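PDB 2HJN: maintenance of ploidy protein MOB1 from Saccharomyces cerevisiae, which activates the protein kinase Dbf2 by binding it, which lets the upstream kinase Cdc15 phosphorylate it in late anaphase on the way to mitotic exit. Local coordinates for residues E73-W78 against Q213-L218; M109-T112 against E116-W119; E54-S59 against L227-E232. All blocks are in the same frame, centred on the assembly; numbering follows the deposited sequence.

Contact 1 (E73-W78 against Q213-L218)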
ATOM      1  N   GLU A  73       6.162  30.743  -8.744  1.00 33.08           N
ATOM      2  CA  GLU A  73       5.053  29.778  -8.801  1.00 33.52           C
ATOM      3  C   GLU A  73       3.817  30.211  -8.037  1.00 32.55           C
ATOM      4  O   GLU A  73       3.905  30.968  -7.073  1.00 31.01           O
ATOM      5  CB  GLU A  73       5.498  28.352  -8.454  1.00 33.59           C
ATOM      6  CG  GLU A  73       6.321  27.748  -9.593  1.00 38.32           C
ATOM      7  CD  GLU A  73       6.494  26.246  -9.491  1.00 42.85           C
ATOM      8  OE1 GLU A  73       6.020  25.651  -8.491  1.00 43.94           O
ATOM      9  OE2 GLU A  73       7.104  25.663 -10.418  1.00 43.01           O
ATOM     10  N   ASP A  74       2.659  29.753  -8.518  1.00 32.10           N
ATOM     11  CA  ASP A  74       1.398  30.192  -7.958  1.00 31.65           C
ATOM     12  C   ASP A  74       1.047  29.368  -6.696  1.00 30.75           C
ATOM     13  O   ASP A  74       1.120  28.127  -6.722  1.00 29.73           O
ATOM     14  CB  ASP A  74       0.284  30.120  -9.018  1.00 32.20           C
ATOM     15  CG  ASP A  74      -1.074  30.545  -8.458  1.00 35.74           C
ATOM     16  OD1 ASP A  74      -2.019  29.708  -8.461  1.00 36.26           O
ATOM     17  OD2 ASP A  74      -1.175  31.702  -7.969  1.00 37.18           O
ATOM     18  N   GLU A  75       0.691  30.069  -5.617  1.00 29.46           N
ATOM     19  CA  GLU A  75       0.400  29.474  -4.310  1.00 30.24           C
ATOM     20  C   GLU A  75      -0.800  28.506  -4.305  1.00 29.58           C
ATOM     21  O   GLU A  75      -0.704  27.398  -3.749  1.00 27.99           O
ATOM     22  CB  GLU A  75       0.213  30.570  -3.240  1.00 30.37           C
ATOM     23  CG  GLU A  75      -0.195  30.041  -1.870  1.00 31.91           C
ATOM     24  CD  GLU A  75      -0.077  31.064  -0.738  1.00 32.72           C
ATOM     25  OE1 GLU A  75       0.744  30.869   0.180  1.00 39.12           O
ATOM     26  OE2 GLU A  75      -0.835  32.044  -0.725  1.00 37.56           O
ATOM     27  N   ASN A  76      -1.924  28.950  -4.888  1.00 28.67           N
ATOM     28  CA  ASN A  76      -3.109  28.091  -5.153  1.00 28.26           C
ATOM     29  C   ASN A  76      -2.784  26.814  -5.913  1.00 27.33           C
ATOM     30  O   ASN A  76      -3.301  25.737  -5.565  1.00 26.55           O
ATOM     31  CB  ASN A  76      -4.172  28.857  -5.942  1.00 28.06           C
ATOM     32  CG  ASN A  76      -4.882  29.896  -5.107  1.00 30.34           C
ATOM     33  OD1 ASN A  76      -4.742  29.939  -3.876  1.00 31.43           O
ATOM     34  ND2 ASN A  76      -5.653  30.762  -5.777  1.00 33.63           N
ATOM     35  N   GLU A  77      -1.959  26.927  -6.971  1.00 26.54           N
ATOM     36  CA  GLU A  77      -1.576  25.749  -7.725  1.00 26.55           C
ATOM     37  C   GLU A  77      -0.744  24.762  -6.910  1.00 25.39           C
ATOM     38  O   GLU A  77      -1.005  23.551  -6.932  1.00 24.20           O
ATOM     39  CB  GLU A  77      -0.854  26.099  -9.016  1.00 28.09           C
ATOM     40  CG  GLU A  77      -1.643  25.699 -10.214  1.00 32.09           C
ATOM     41  CD  GLU A  77      -0.993  26.120 -11.505  1.00 39.67           C
ATOM     42  OE1 GLU A  77      -0.018  25.445 -11.945  1.00 37.89           O
ATOM     43  OE2 GLU A  77      -1.481  27.135 -12.072  1.00 45.35           O
ATOM     44  N   TRP A  78       0.262  25.308  -6.229  1.00 23.09           N
ATOM     45  CA  TRP A  78       1.137  24.578  -5.328  1.00 22.55           C
ATOM     46  C   TRP A  78       0.302  23.857  -4.244  1.00 21.78           C
ATOM     47  O   TRP A  78       0.461  22.650  -4.019  1.00 21.50           O
ATOM     48  CB  TRP A  78       2.134  25.577  -4.715  1.00 21.64           C
ATOM     49  CG  TRP A  78       3.203  24.991  -3.833  1.00 21.24           C
ATOM     50  CD1 TRP A  78       3.315  25.138  -2.489  1.00 17.60           C
ATOM     51  CD2 TRP A  78       4.302  24.173  -4.249  1.00 20.39           C
ATOM     52  NE1 TRP A  78       4.431  24.475  -2.037  1.00 21.27           N
ATOM     53  CE2 TRP A  78       5.056  23.875  -3.093  1.00 20.35           C
ATOM     54  CE3 TRP A  78       4.726  23.676  -5.486  1.00 20.57           C
ATOM     55  CZ2 TRP A  78       6.206  23.089  -3.129  1.00 21.94           C
ATOM     56  CZ3 TRP A  78       5.882  22.898  -5.533  1.00 20.90           C
ATOM     57  CH2 TRP A  78       6.598  22.604  -4.362  1.00 21.43           C
ATOM     58  N   GLN A 213       2.149  23.613   8.305  1.00 28.64           N
ATOM     59  CA  GLN A 213       2.841  24.645   9.109  1.00 29.49           C
ATOM     60  C   GLN A 213       3.342  25.829   8.208  1.00 29.53           C
ATOM     61  O   GLN A 213       3.064  26.990   8.498  1.00 29.71           O
ATOM     62  CB  GLN A 213       3.978  23.988   9.913  1.00 29.68           C
ATOM     63  CG  GLN A 213       4.846  24.929  10.778  1.00 30.38           C
ATOM     64  CD  GLN A 213       6.155  24.275  11.233  1.00 30.65           C
ATOM     65  OE1 GLN A 213       6.403  24.161  12.430  1.00 34.02           O
ATOM     66  NE2 GLN A 213       6.994  23.844  10.277  1.00 29.92           N
ATOM     67  N   GLU A 214       4.042  25.513   7.121  1.00 30.14           N
ATOM     68  CA  GLU A 214       4.582  26.496   6.171  1.00 30.82           C
ATOM     69  C   GLU A 214       3.548  27.527   5.689  1.00 31.09           C
ATOM     70  O   GLU A 214       3.903  28.685   5.408  1.00 30.56           O
ATOM     71  CB  GLU A 214       5.176  25.787   4.957  1.00 30.55           C
ATOM     72  CG  GLU A 214       5.712  26.726   3.850  1.00 32.97           C
ATOM     73  CD  GLU A 214       6.878  27.626   4.313  1.00 34.74           C
ATOM     74  OE1 GLU A 214       7.696  27.165   5.123  1.00 33.61           O
ATOM     75  OE2 GLU A 214       6.982  28.779   3.839  1.00 34.66           O
ATOM     76  N   PHE A 215       2.291  27.093   5.579  1.00 30.53           N
ATOM     77  CA  PHE A 215       1.223  27.946   5.060  1.00 30.26           C
ATOM     78  C   PHE A 215       0.142  28.287   6.069  1.00 30.67           C
ATOM     79  O   PHE A 215      -0.888  28.854   5.702  1.00 30.62           O
ATOM     80  CB  PHE A 215       0.623  27.304   3.800  1.00 29.16           C
ATOM     81  CG  PHE A 215       1.614  27.139   2.709  1.00 28.04           C
ATOM     82  CD1 PHE A 215       1.963  28.223   1.898  1.00 22.34           C
ATOM     83  CD2 PHE A 215       2.257  25.913   2.518  1.00 26.24           C
ATOM     84  CE1 PHE A 215       2.878  28.064   0.894  1.00 22.27           C
ATOM     85  CE2 PHE A 215       3.194  25.765   1.520  1.00 25.04           C
ATOM     86  CZ  PHE A 215       3.511  26.848   0.698  1.00 26.48           C
ATOM     87  N   GLU A 216       0.385  27.936   7.331  1.00 30.69           N
ATOM     88  CA  GLU A 216      -0.578  28.061   8.440  1.00 31.96           C
ATOM     89  C   GLU A 216      -1.986  27.487   8.209  1.00 31.20           C
ATOM     90  O   GLU A 216      -2.973  28.037   8.679  1.00 31.38           O
ATOM     91  CB  GLU A 216      -0.622  29.464   9.132  1.00 31.79           C
ATOM     92  CG  GLU A 216       0.262  30.586   8.656  1.00 34.34           C
ATOM     93  CD  GLU A 216      -0.136  31.953   9.302  1.00 35.55           C
ATOM     94  OE1 GLU A 216       0.171  32.181  10.503  1.00 38.61           O
ATOM     95  OE2 GLU A 216      -0.779  32.786   8.607  1.00 40.33           O
ATOM     96  N   LEU A 217      -2.059  26.351   7.520  1.00 30.46           N
ATOM     97  CA  LEU A 217      -3.320  25.702   7.202  1.00 29.08           C
ATOM     98  C   LEU A 217      -3.912  24.978   8.431  1.00 29.66           C
ATOM     99  O   LEU A 217      -5.135  24.926   8.621  1.00 29.03           O
ATOM    100  CB  LEU A 217      -3.116  24.732   6.011  1.00 29.01           C
ATOM    101  CG  LEU A 217      -2.424  25.354   4.774  1.00 27.31           C
ATOM    102  CD1 LEU A 217      -1.954  24.332   3.736  1.00 26.62           C
ATOM    103  CD2 LEU A 217      -3.269  26.401   4.131  1.00 26.18           C
ATOM    104  N   LEU A 218      -3.037  24.429   9.262  1.00 30.02           N
ATOM    105  CA  LEU A 218      -3.444  23.692  10.456  1.00 31.19           C
ATOM    106  C   LEU A 218      -2.748  24.246  11.653  1.00 32.45           C
ATOM    107  O   LEU A 218      -1.567  24.624  11.598  1.00 33.08           O
ATOM    108  CB  LEU A 218      -3.087  22.202  10.364  1.00 29.91           C
ATOM    109  CG  LEU A 218      -3.877  21.318   9.412  1.00 30.03           C
ATOM    110  CD1 LEU A 218      -3.492  19.878   9.734  1.00 28.45           C
ATOM    111  CD2 LEU A 218      -5.407  21.498   9.547  1.00 26.85           C
TER
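Glu75 and Phe215 mark the closest approach of the two backbones, their CA atoms 9.5 Å apart, so that side chains alone bridge the gap. Segment 73-78 leads into helix 75-97, whose first turn is 75-78. Asp74 is its N-cap: OD1 accepts from Glu77 N at 3.2 Å, met from above the carboxylate plane. Segment 213-218 carries the last two residues of helix 198-214 and the loop that follows. The Schellman motif that ends this helix has Glu216 at C-prime and pairs Glu216 N with Gln213 O and Leu217 N with Ala212 O. Phe215 is the first residue to leave helical geometry and carries the contact. Its CZ meets CD1 of Trp78 at 3.6 Å, with NE1 almost as near, so the phenyl tip lies at the pyrrole edge of the indole. The phenyl and five-membered rings are 5.6 Å apart between centroids, with planes at 58°; they meet rim to rim and neither lies over the other. With Glu75 CG anti to the backbone N (chi1 176°) and the chain extended beyond it, this side chain runs antiparallel to that of Phe215 and sets OE1 3.4 Å from Phe215 CD1, near the ring plane. A carboxylate oxygen at this rim faces the slightly positive ring hydrogens, probably a mild attraction. Trp78 NE1 is held by a hydrogen bond to Val67 O, and Phe211, one turn back in helix 198-214, meets both aromatic rings. Phe215 also packs on Leu79 of helix 75-97, while Leu217 turns to helix 165-187, joining the three helices near the surface.

Contact 2 (M109-T112 against E116-W119)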
HETATM    1  N   MSE A 109     -15.994   6.266  14.610  1.00 16.93           N
HETATM    2  CA  MSE A 109     -14.754   6.861  14.063  1.00 16.99           C
HETATM    3  C   MSE A 109     -14.030   7.537  15.228  1.00 17.35           C
HETATM    4  O   MSE A 109     -14.337   8.677  15.574  1.00 18.13           O
HETATM    5  CB  MSE A 109     -15.076   7.823  12.904  1.00 16.01           C
HETATM    6  CG  MSE A 109     -13.877   8.542  12.314  1.00 15.22           C
HETATM    7 SE   MSE A 109     -12.607   7.304  11.435  1.00 19.72          SE
HETATM    8  CE  MSE A 109     -11.673   8.797  10.622  1.00 19.85           C
ATOM      9  N   ILE A 110     -13.071   6.836  15.836  1.00 17.98           N
ATOM     10  CA  ILE A 110     -12.379   7.355  17.011  1.00 18.49           C
ATOM     11  C   ILE A 110     -10.856   7.443  16.838  1.00 19.21           C
ATOM     12  O   ILE A 110     -10.299   6.859  15.913  1.00 18.68           O
ATOM     13  CB  ILE A 110     -12.766   6.581  18.292  1.00 18.12           C
ATOM     14  CG1 ILE A 110     -12.310   5.105  18.188  1.00 18.58           C
ATOM     15  CG2 ILE A 110     -14.312   6.662  18.461  1.00 19.66           C
ATOM     16  CD1 ILE A 110     -12.543   4.263  19.383  1.00 20.48           C
ATOM     17  N   ALA A 111     -10.201   8.188  17.739  1.00 18.56           N
ATOM     18  CA  ALA A 111      -8.752   8.322  17.741  1.00 18.77           C
ATOM     19  C   ALA A 111      -8.464   8.350  19.201  1.00 19.94           C
ATOM     20  O   ALA A 111      -8.426   9.434  19.785  1.00 18.90           O
ATOM     21  CB  ALA A 111      -8.349   9.659  17.087  1.00 19.37           C
ATOM     22  N   THR A 112      -8.291   7.154  19.768  1.00 21.17           N
ATOM     23  CA  THR A 112      -8.508   6.842  21.187  1.00 23.49           C
ATOM     24  C   THR A 112      -9.909   7.164  21.692  1.00 24.23           C
ATOM     25  O   THR A 112     -10.681   7.824  21.002  1.00 24.32           O
ATOM     26  CB  THR A 112      -7.524   7.549  22.134  1.00 22.71           C
ATOM     27  OG1 THR A 112      -7.889   8.917  22.239  1.00 23.51           O
ATOM     28  CG2 THR A 112      -6.037   7.417  21.629  1.00 25.96           C
ATOM     29  N   GLU A 116     -13.982  11.436  19.250  1.00 20.41           N
ATOM     30  CA  GLU A 116     -14.873  10.812  18.252  1.00 20.28           C
ATOM     31  C   GLU A 116     -15.154  11.835  17.136  1.00 20.24           C
ATOM     32  O   GLU A 116     -15.447  13.015  17.438  1.00 21.16           O
ATOM     33  CB  GLU A 116     -16.171  10.277  18.903  1.00 19.39           C
ATOM     34  CG  GLU A 116     -17.116   9.797  17.825  1.00 21.82           C
ATOM     35  CD  GLU A 116     -18.323   9.026  18.268  1.00 24.85           C
ATOM     36  OE1 GLU A 116     -18.667   9.029  19.478  1.00 24.30           O
ATOM     37  OE2 GLU A 116     -18.962   8.442  17.350  1.00 26.40           O
ATOM     38  N   TYR A 117     -15.022  11.435  15.872  1.00 19.10           N
ATOM     39  CA  TYR A 117     -15.325  12.330  14.745  1.00 19.66           C
ATOM     40  C   TYR A 117     -16.611  11.960  14.048  1.00 19.40           C
ATOM     41  O   TYR A 117     -16.868  10.799  13.827  1.00 20.94           O
ATOM     42  CB  TYR A 117     -14.171  12.375  13.715  1.00 19.02           C
ATOM     43  CG  TYR A 117     -12.848  12.701  14.363  1.00 17.53           C
ATOM     44  CD1 TYR A 117     -11.885  11.731  14.535  1.00 21.04           C
ATOM     45  CD2 TYR A 117     -12.590  13.989  14.844  1.00 16.23           C
ATOM     46  CE1 TYR A 117     -10.645  12.062  15.164  1.00 19.51           C
ATOM     47  CE2 TYR A 117     -11.394  14.319  15.420  1.00 17.86           C
ATOM     48  CZ  TYR A 117     -10.437  13.363  15.597  1.00 18.37           C
ATOM     49  OH  TYR A 117      -9.251  13.702  16.209  1.00 22.07           O
ATOM     50  N   LEU A 118     -17.401  12.963  13.686  1.00 19.98           N
ATOM     51  CA  LEU A 118     -18.770  12.774  13.217  1.00 19.26           C
ATOM     52  C   LEU A 118     -18.917  13.225  11.772  1.00 21.20           C
ATOM     53  O   LEU A 118     -18.108  14.042  11.292  1.00 21.46           O
ATOM     54  CB  LEU A 118     -19.746  13.568  14.120  1.00 18.62           C
ATOM     55  CG  LEU A 118     -19.643  13.471  15.628  1.00 18.57           C
ATOM     56  CD1 LEU A 118     -20.572  14.504  16.339  1.00 20.28           C
ATOM     57  CD2 LEU A 118     -19.949  12.092  16.139  1.00 20.02           C
ATOM     58  N   TRP A 119     -19.914  12.672  11.059  1.00 21.38           N
ATOM     59  CA  TRP A 119     -20.163  13.022   9.630  1.00 22.06           C
ATOM     60  C   TRP A 119     -21.589  13.520   9.431  1.00 22.95           C
ATOM     61  O   TRP A 119     -22.532  12.873   9.866  1.00 20.85           O
ATOM     62  CB  TRP A 119     -19.940  11.802   8.692  1.00 21.39           C
ATOM     63  CG  TRP A 119     -19.916  12.126   7.193  1.00 20.84           C
ATOM     64  CD1 TRP A 119     -20.883  11.836   6.257  1.00 21.29           C
ATOM     65  CD2 TRP A 119     -18.899  12.848   6.501  1.00 21.01           C
ATOM     66  NE1 TRP A 119     -20.498  12.307   5.032  1.00 21.90           N
ATOM     67  CE2 TRP A 119     -19.295  12.949   5.156  1.00 18.12           C
ATOM     68  CE3 TRP A 119     -17.670  13.419   6.897  1.00 22.48           C
ATOM     69  CZ2 TRP A 119     -18.514  13.591   4.195  1.00 19.71           C
ATOM     70  CZ3 TRP A 119     -16.891  14.070   5.945  1.00 21.93           C
ATOM     71  CH2 TRP A 119     -17.315  14.150   4.607  1.00 21.35           C
TER
HETATM   72  O   HOH W   1     -18.196   8.380  14.848  1.00 17.42           O
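Met109 and Tyr117 share the one direct hydrogen bond between these segments: Tyr117 N donates to Met109 O at 2.9 Å, with an N-H...O angle of 170°. The same carbonyl oxygen receives a CA-H...O contact from Glu116, whose CA lies 3.5 Å away. Ile110 and Glu116 form a single beta bridge as the chain folds back on itself. Water adds a second polar link. One molecule accepts from Met109 N at 3.1 Å and lies 2.6 Å from Glu116 OE2 and 2.9 Å from Tyr117 O, joining both backbones to the carboxylate. Glu116 reaches it with CG anti to the backbone N (chi1 173°) and an extended chain, which passes alongside Met109 O. Two of the apolar contacts involve Tyr117. Ala111 CB touches Tyr117 CE1 at 3.8 Å, coming to the ring edge near its plane, while Met109 CG (the residue is selenomethionine) lies 4.1 Å from Tyr117 CB, the two side chains crossing at a slant. Separately, Ile110 uses its CG2 branch, 4.1 Å from Glu116 CB, and sends CG1 away. Around the pair, Tyr135 of helix 132-147 packs on both Met109 and Tyr117, and strand 4-6 pairs with Glu116 through Leu5. Ile110 O accepts from ND1 of His183, a zinc ligand together with Cys101, Cys106 and His188. This second-shell bond would fix the orientation of the imidazole and probably makes it a slightly stronger electron donor to zinc, while the bridge and the water hold the Ile110 loop against strand 115-117.

Contact 3 (E54-S59 against L227-E232)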
ATOM      1  N   GLU A  54       4.995   6.260  21.764  1.00 27.43           N
ATOM      2  CA  GLU A  54       6.218   5.506  22.014  1.00 26.90           C
ATOM      3  C   GLU A  54       6.398   4.329  21.059  1.00 27.00           C
ATOM      4  O   GLU A  54       7.498   4.046  20.630  1.00 26.65           O
ATOM      5  CB  GLU A  54       6.222   5.011  23.427  1.00 27.61           C
HETATM    6  N   MSE A  55       5.316   3.615  20.782  1.00 27.21           N
HETATM    7  CA  MSE A  55       5.274   2.599  19.711  1.00 30.33           C
HETATM    8  C   MSE A  55       5.673   3.148  18.341  1.00 26.73           C
HETATM    9  O   MSE A  55       6.366   2.462  17.586  1.00 24.34           O
HETATM   10  CB  MSE A  55       3.851   2.036  19.613  1.00 29.95           C
HETATM   11  CG  MSE A  55       3.616   1.006  18.517  1.00 33.53           C
HETATM   12 SE   MSE A  55       1.695   0.568  18.526  1.00 42.35          SE
HETATM   13  CE  MSE A  55       0.955   2.342  18.523  1.00 34.54           C
ATOM     14  N   THR A  56       5.193   4.362  18.024  1.00 24.92           N
ATOM     15  CA  THR A  56       5.549   5.055  16.781  1.00 24.93           C
ATOM     16  C   THR A  56       7.038   5.390  16.630  1.00 24.26           C
ATOM     17  O   THR A  56       7.630   5.190  15.568  1.00 23.83           O
ATOM     18  CB  THR A  56       4.735   6.348  16.587  1.00 25.21           C
ATOM     19  OG1 THR A  56       3.363   6.004  16.343  1.00 26.72           O
ATOM     20  CG2 THR A  56       5.268   7.133  15.391  1.00 26.37           C
ATOM     21  N   LEU A  57       7.634   5.923  17.682  1.00 23.13           N
ATOM     22  CA  LEU A  57       9.051   6.273  17.626  1.00 23.27           C
ATOM     23  C   LEU A  57       9.891   4.974  17.616  1.00 22.85           C
ATOM     24  O   LEU A  57      10.853   4.867  16.870  1.00 22.59           O
ATOM     25  CB  LEU A  57       9.431   7.153  18.835  1.00 24.35           C
ATOM     26  CG  LEU A  57       8.796   8.549  18.952  1.00 26.04           C
ATOM     27  CD1 LEU A  57       9.135   9.244  20.292  1.00 27.85           C
ATOM     28  CD2 LEU A  57       9.266   9.380  17.780  1.00 29.36           C
ATOM     29  N   GLY A  58       9.513   3.981  18.418  1.00 23.04           N
ATOM     30  CA  GLY A  58      10.279   2.721  18.492  1.00 23.67           C
ATOM     31  C   GLY A  58      10.247   1.908  17.209  1.00 25.05           C
ATOM     32  O   GLY A  58      11.111   1.025  16.988  1.00 24.83           O
ATOM     33  N   SER A  59       9.248   2.199  16.367  1.00 25.34           N
ATOM     34  CA  SER A  59       8.997   1.452  15.106  1.00 25.80           C
ATOM     35  C   SER A  59      10.140   1.621  14.124  1.00 27.51           C
ATOM     36  O   SER A  59      10.428   0.711  13.346  1.00 28.03           O
ATOM     37  CB  SER A  59       7.667   1.904  14.461  1.00 24.49           C
ATOM     38  OG  SER A  59       7.770   3.119  13.709  1.00 21.31           O
ATOM     39  N   LEU A 227      -0.959  15.566  18.848  1.00 22.48           N
ATOM     40  CA  LEU A 227      -0.075  16.724  19.138  1.00 23.12           C
ATOM     41  C   LEU A 227       1.363  16.374  19.485  1.00 23.07           C
ATOM     42  O   LEU A 227       2.254  16.981  18.928  1.00 22.54           O
ATOM     43  CB  LEU A 227      -0.656  17.675  20.202  1.00 24.16           C
ATOM     44  CG  LEU A 227       0.238  18.917  20.343  1.00 23.18           C
ATOM     45  CD1 LEU A 227       0.182  19.760  19.050  1.00 19.63           C
ATOM     46  CD2 LEU A 227      -0.085  19.736  21.566  1.00 26.44           C
ATOM     47  N   GLU A 228       1.591  15.394  20.380  1.00 23.84           N
ATOM     48  CA  GLU A 228       2.958  14.958  20.757  1.00 24.54           C
ATOM     49  C   GLU A 228       3.681  14.315  19.600  1.00 24.25           C
ATOM     50  O   GLU A 228       4.894  14.507  19.400  1.00 24.18           O
ATOM     51  CB  GLU A 228       2.943  13.950  21.941  1.00 24.97           C
ATOM     52  CG  GLU A 228       4.367  13.497  22.395  1.00 24.38           C
ATOM     53  CD  GLU A 228       4.375  12.582  23.619  1.00 26.31           C
ATOM     54  OE1 GLU A 228       3.285  12.207  24.099  1.00 30.87           O
ATOM     55  OE2 GLU A 228       5.474  12.214  24.117  1.00 27.35           O
ATOM     56  N   LEU A 229       2.936  13.527  18.830  1.00 24.24           N
ATOM     57  CA  LEU A 229       3.494  12.912  17.618  1.00 24.00           C
ATOM     58  C   LEU A 229       4.037  13.997  16.674  1.00 23.21           C
ATOM     59  O   LEU A 229       5.185  13.916  16.173  1.00 22.44           O
ATOM     60  CB  LEU A 229       2.385  12.065  16.943  1.00 24.84           C
ATOM     61  CG  LEU A 229       2.700  10.774  16.208  1.00 26.29           C
ATOM     62  CD1 LEU A 229       3.414  11.145  14.992  1.00 31.80           C
ATOM     63  CD2 LEU A 229       3.600   9.911  17.049  1.00 28.93           C
ATOM     64  N   VAL A 230       3.200  15.006  16.417  1.00 22.99           N
ATOM     65  CA  VAL A 230       3.587  16.120  15.551  1.00 24.18           C
ATOM     66  C   VAL A 230       4.834  16.799  16.146  1.00 25.24           C
ATOM     67  O   VAL A 230       5.767  17.133  15.410  1.00 24.64           O
ATOM     68  CB  VAL A 230       2.459  17.174  15.384  1.00 23.54           C
ATOM     69  CG1 VAL A 230       2.924  18.307  14.457  1.00 25.09           C
ATOM     70  CG2 VAL A 230       1.171  16.545  14.859  1.00 23.16           C
HETATM   71  N   MSE A 231       4.824  17.023  17.462  1.00 26.42           N
HETATM   72  CA  MSE A 231       6.005  17.589  18.186  1.00 29.78           C
HETATM   73  C   MSE A 231       7.286  16.761  17.955  1.00 30.07           C
HETATM   74  O   MSE A 231       8.364  17.326  17.819  1.00 30.96           O
HETATM   75  CB  MSE A 231       5.745  17.700  19.707  1.00 30.07           C
HETATM   76  CG  MSE A 231       4.702  18.702  20.159  1.00 34.91           C
HETATM   77 SE   MSE A 231       5.282  20.547  19.900  1.00 51.12          SE
HETATM   78  CE  MSE A 231       4.419  20.975  18.153  1.00 47.22           C
ATOM     79  N   GLU A 232       7.173  15.433  17.901  1.00 30.86           N
ATOM     80  CA  GLU A 232       8.358  14.565  17.692  1.00 31.80           C
ATOM     81  C   GLU A 232       8.758  14.369  16.213  1.00 34.34           C
ATOM     82  O   GLU A 232       9.945  14.488  15.858  1.00 33.46           O
ATOM     83  CB  GLU A 232       8.169  13.194  18.345  1.00 31.27           C
ATOM     84  CG  GLU A 232       8.130  13.171  19.898  1.00 27.56           C
ATOM     85  CD  GLU A 232       9.491  13.453  20.552  1.00 27.22           C
ATOM     86  OE1 GLU A 232      10.560  13.143  19.950  1.00 19.91           O
ATOM     87  OE2 GLU A 232       9.471  13.986  21.687  1.00 23.78           O
TER
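Thr56 and Leu229 form the tight, buried half of this contact between helix 49-58 and helix 227-233. They reach toward each other tip to tip: Thr56 CG2 lies 3.6 Å from Leu229 CD2, and Thr56 CB is 3.8 Å from the same methyl. A single leucine methyl thus meets the threonine, mainly through CG2 and CB. Thr56 presents that side because its CG2 is anti to the backbone N, while OG1 lies beside the N and makes a weak hydrogen bond back to Ile52 O within its own helix. In Leu229 a chi1 of -146°, an intermediate value, together with a chi2 of -70° brings CD2 to the threonine. The CA atoms of this pair are 8.2 Å apart, and the surroundings close over it: Asn202 of helix 198-214 and Phe189 of helix 189-194 touch Thr56, while Phe205 touches Leu229.

Leu57 and Glu232 make the looser half, on the solvent side, where both residues are exposed. Leu57 CD2 comes to 4.0 Å from Glu232 CB, and its other methyl, CD1, lies 4.1 Å from Glu232 CG. The side chains cross at nearly a right angle. With Glu232 CG anti to the carbonyl carbon (chi1 -68°), its CB and CG lie against the two methyls of Leu57. No hydrogen bond joins the segments, consistent with van der Waals packing in which apolar surface is buried mainly at Thr56 and Leu229. Nearby, Ser59 OG bonds to Thr56 O at 2.8 Å, within segment 54-59.

This is simple helix-helix packing in a mainly helical protein of the MOB1/phocein family: the first modelled helix, 49-58, meets the last, 227-233, and helix 198-214 borders both.

How the contacts relate
From the N terminus, helix 49-58 supplies the first half of contact 3, which is completed by helix 227-233 and so closes the longest loop. Helix 75-97 begins contact 1, closed by the end of helix 198-214; this loop lies within that of contact 3. Contact 2 is a short hairpin-like return between 109-112 and 116-119 and lies within both larger loops, so the three nest without crossing. In space they stay apart, with centres 20 to 27 Å from one another. Contacts 1 and 2 flank opposite sides of the chain's centre, one tying helix ends together, the other pairing strand 115-117 with the loop after the zinc ligand Cys106; contact 3 joins early and late helices.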